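Local coordinates for protein ORF10 (Moritella marina, PDB 6RIW) that forms the ketosynthase-chain length factor didomain of a polyunsaturated fatty acid synthase and probably takes part in acyl-chain elongation, at residues Tyr670-Leu675 / Val688-Val693. Numbering follows the deposited sequence.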
ATOM      1  N   TYR A 670       9.021 -11.559   0.123  1.00 11.11           N
ATOM      2  CA  TYR A 670       8.721 -12.989   0.068  1.00 10.69           C
ATOM      3  C   TYR A 670       7.247 -13.247  -0.249  1.00 12.03           C
ATOM      4  O   TYR A 670       6.931 -14.213  -0.952  1.00 12.74           O
ATOM      5  CB  TYR A 670       9.154 -13.656   1.389  1.00 12.20           C
ATOM      6  CG  TYR A 670      10.628 -13.441   1.719  1.00 11.34           C
ATOM      7  CD1 TYR A 670      11.581 -13.374   0.715  1.00 13.95           C
ATOM      8  CD2 TYR A 670      11.060 -13.282   3.035  1.00 13.56           C
ATOM      9  CE1 TYR A 670      12.938 -13.167   1.003  1.00 12.01           C
ATOM     10  CE2 TYR A 670      12.419 -13.075   3.332  1.00 16.86           C
ATOM     11  CZ  TYR A 670      13.342 -13.026   2.315  1.00 14.49           C
ATOM     12  OH  TYR A 670      14.680 -12.822   2.620  1.00 15.53           O
ATOM     13  N   ARG A 671       6.329 -12.390   0.215  1.00 10.90           N
ATOM     14  CA  ARG A 671       4.947 -12.520  -0.247  1.00 10.26           C
ATOM     15  C   ARG A 671       4.819 -12.245  -1.749  1.00 11.15           C
ATOM     16  O   ARG A 671       3.955 -12.840  -2.408  1.00 12.04           O
ATOM     17  CB  ARG A 671       4.011 -11.601   0.542  1.00 12.70           C
ATOM     18  CG  ARG A 671       3.843 -11.987   2.030  1.00 12.97           C
ATOM     19  CD  ARG A 671       3.053 -13.296   2.240  1.00 17.36           C
ATOM     20  NE  ARG A 671       2.882 -13.588   3.671  1.00 17.24           N
ATOM     21  CZ  ARG A 671       2.414 -14.743   4.153  1.00 21.73           C
ATOM     22  NH1 ARG A 671       2.289 -14.911   5.470  1.00 18.20           N
ATOM     23  NH2 ARG A 671       2.062 -15.729   3.323  1.00 18.59           N
ATOM     24  N   CYS A 672       5.638 -11.346  -2.305  1.00 12.03           N
ATOM     25  CA  CYS A 672       5.635 -11.135  -3.759  1.00 11.59           C
ATOM     26  C   CYS A 672       6.109 -12.372  -4.501  1.00 11.48           C
ATOM     27  O   CYS A 672       5.602 -12.692  -5.587  1.00 12.38           O
ATOM     28  CB  CYS A 672       6.537  -9.954  -4.138  1.00 10.61           C
ATOM     29  SG  CYS A 672       5.870  -8.329  -3.715  1.00 13.57           S
ATOM     30  N   VAL A 673       7.135 -13.042  -3.978  1.00 11.04           N
ATOM     31  CA  VAL A 673       7.600 -14.272  -4.620  1.00 11.26           C
ATOM     32  C   VAL A 673       6.469 -15.297  -4.671  1.00 13.83           C
ATOM     33  O   VAL A 673       6.212 -15.927  -5.706  1.00 12.57           O
ATOM     34  CB  VAL A 673       8.837 -14.807  -3.878  1.00 10.56           C
ATOM     35  CG1 VAL A 673       9.249 -16.183  -4.410  1.00 12.41           C
ATOM     36  CG2 VAL A 673      10.005 -13.792  -3.972  1.00 12.39           C
ATOM     37  N   GLU A 674       5.771 -15.476  -3.540  1.00 13.29           N
ATOM     38  CA  GLU A 674       4.621 -16.378  -3.474  1.00 12.46           C
ATOM     39  C   GLU A 674       3.529 -15.960  -4.448  1.00 15.11           C
ATOM     40  O   GLU A 674       2.953 -16.800  -5.154  1.00 15.84           O
ATOM     41  CB  GLU A 674       4.068 -16.404  -2.050  1.00 15.02           C
ATOM     42  CG  GLU A 674       2.758 -17.188  -1.865  1.00 21.17           C
ATOM     43  CD  GLU A 674       2.318 -17.237  -0.385  1.00 24.10           C
ATOM     44  OE1 GLU A 674       2.155 -16.165   0.267  1.00 23.28           O
ATOM     45  OE2 GLU A 674       2.159 -18.358   0.129  1.00 25.24           O
ATOM     46  N   LEU A 675       3.239 -14.666  -4.512  1.00 12.75           N
ATOM     47  CA  LEU A 675       2.241 -14.170  -5.466  1.00 12.88           C
ATOM     48  C   LEU A 675       2.678 -14.398  -6.914  1.00 14.72           C
ATOM     49  O   LEU A 675       1.868 -14.821  -7.758  1.00 13.95           O
ATOM     50  CB  LEU A 675       1.983 -12.680  -5.207  1.00 12.19           C
ATOM     51  CG  LEU A 675       0.997 -11.951  -6.134  1.00 12.76           C
ATOM     52  CD1 LEU A 675      -0.324 -12.720  -6.202  1.00 15.46           C
ATOM     53  CD2 LEU A 675       0.775 -10.516  -5.599  1.00 15.27           C
ATOM     54  N   VAL A 688       7.311 -11.682 -14.432  1.00 14.44           N
ATOM     55  CA  VAL A 688       6.935 -10.816 -13.318  1.00 13.62           C
ATOM     56  C   VAL A 688       8.173 -10.061 -12.868  1.00 13.48           C
ATOM     57  O   VAL A 688       9.225 -10.670 -12.633  1.00 13.86           O
ATOM     58  CB  VAL A 688       6.335 -11.610 -12.140  1.00 14.70           C
ATOM     59  CG1 VAL A 688       6.079 -10.686 -10.938  1.00 12.41           C
ATOM     60  CG2 VAL A 688       5.054 -12.338 -12.558  1.00 12.91           C
ATOM     61  N   ILE A 689       8.068  -8.738 -12.817  1.00  9.91           N
ATOM     62  CA  ILE A 689       9.099  -7.907 -12.209  1.00 11.77           C
ATOM     63  C   ILE A 689       8.731  -7.787 -10.745  1.00 12.20           C
ATOM     64  O   ILE A 689       7.610  -7.374 -10.422  1.00 12.24           O
ATOM     65  CB  ILE A 689       9.160  -6.518 -12.860  1.00 13.21           C
ATOM     66  CG1 ILE A 689       9.457  -6.632 -14.355  1.00 14.89           C
ATOM     67  CG2 ILE A 689      10.190  -5.656 -12.155  1.00 12.36           C
ATOM     68  CD1 ILE A 689       9.609  -5.292 -15.053  1.00 13.15           C
ATOM     69  N   ILE A 690       9.650  -8.150  -9.852  1.00 12.25           N
ATOM     70  CA  ILE A 690       9.449  -7.886  -8.425  1.00 10.35           C
ATOM     71  C   ILE A 690      10.451  -6.818  -8.026  1.00 11.23           C
ATOM     72  O   ILE A 690      11.657  -7.067  -8.031  1.00 10.59           O
ATOM     73  CB  ILE A 690       9.616  -9.133  -7.555  1.00 10.91           C
ATOM     74  CG1 ILE A 690       8.664 -10.239  -8.040  1.00 10.17           C
ATOM     75  CG2 ILE A 690       9.328  -8.740  -6.076  1.00 12.62           C
ATOM     76  CD1 ILE A 690       8.795 -11.545  -7.255  1.00 11.82           C
ATOM     77  N   ALA A 691       9.963  -5.623  -7.716  1.00  9.65           N
ATOM     78  CA  ALA A 691      10.834  -4.548  -7.262  1.00 10.06           C
ATOM     79  C   ALA A 691      10.563  -4.290  -5.788  1.00  9.76           C
ATOM     80  O   ALA A 691       9.530  -4.690  -5.226  1.00 13.57           O
ATOM     81  CB  ALA A 691      10.628  -3.270  -8.091  1.00 13.32           C
ATOM     82  N   ALA A 692      11.516  -3.654  -5.137  1.00  9.65           N
ATOM     83  CA  ALA A 692      11.364  -3.407  -3.712  1.00  8.93           C
ATOM     84  C   ALA A 692      12.060  -2.101  -3.409  1.00 12.74           C
ATOM     85  O   ALA A 692      13.127  -1.840  -3.957  1.00 10.56           O
ATOM     86  CB  ALA A 692      11.984  -4.526  -2.871  1.00 11.10           C
ATOM     87  N   VAL A 693      11.488  -1.299  -2.515  1.00 10.36           N
ATOM     88  CA  VAL A 693      12.133  -0.042  -2.153  1.00  9.05           C
ATOM     89  C   VAL A 693      11.761   0.295  -0.720  1.00 10.78           C
ATOM     90  O   VAL A 693      10.603   0.151  -0.307  1.00 10.84           O
ATOM     91  CB  VAL A 693      11.757   1.103  -3.117  1.00 10.71           C
ATOM     92  CG1 VAL A 693      10.242   1.284  -3.211  1.00 12.01           C
ATOM     93  CG2 VAL A 693      12.429   2.413  -2.699  1.00 11.52           C
TER
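C672 and V673 meet I690 in a small, buried helix-on-strand packing contact. It lies in the second of the two ketosynthase-like units of this didomain, probably the chain length factor, which has the thiolase fold. Helix 668-682 lies against strand 687-694, the strand that follows it in the chain. That strand runs between strands 576-581 and 741-752, its parallel and antiparallel neighbours. The side chains meet by apolar packing, and no hydrogen bond crosses between the segments.

I690 carries the strand side. Its two branches do different work. CG2 reaches CB of C672 at 3.6 Å. CG1 stands anti to the carbonyl carbon (chi1 -56°) and the chain then runs extended (chi2 178°). This sends CD1 to the backbone of the helix, where it lies 3.8 Å from O of C672 and 4.0 Å from N of V673. C672 comes nearest with CB; its SG stands 4.2 Å from CG2 of I690. V673 points away from the strand at CB, yet its CG2 comes within 4.2 Å of CD1 of I690, and the two side chains cross at about a right angle. M843 of helix 841-854 also packs on I690, and I765 and V768 of strand 763-772 pack on V673.

The charged side chains R671 and E674 take no part in this packing. R671 and E674 form a salt bridge one turn apart, and F770 makes a cation-pi contact with R671. S188, from the first ketosynthase-like unit, hydrogen-bonds OE2 of E674. NH2 of R671 gives its N-H to the syn lone pair of E674 OE1 at 3.1 Å, with that oxygen in the guanidinium plane.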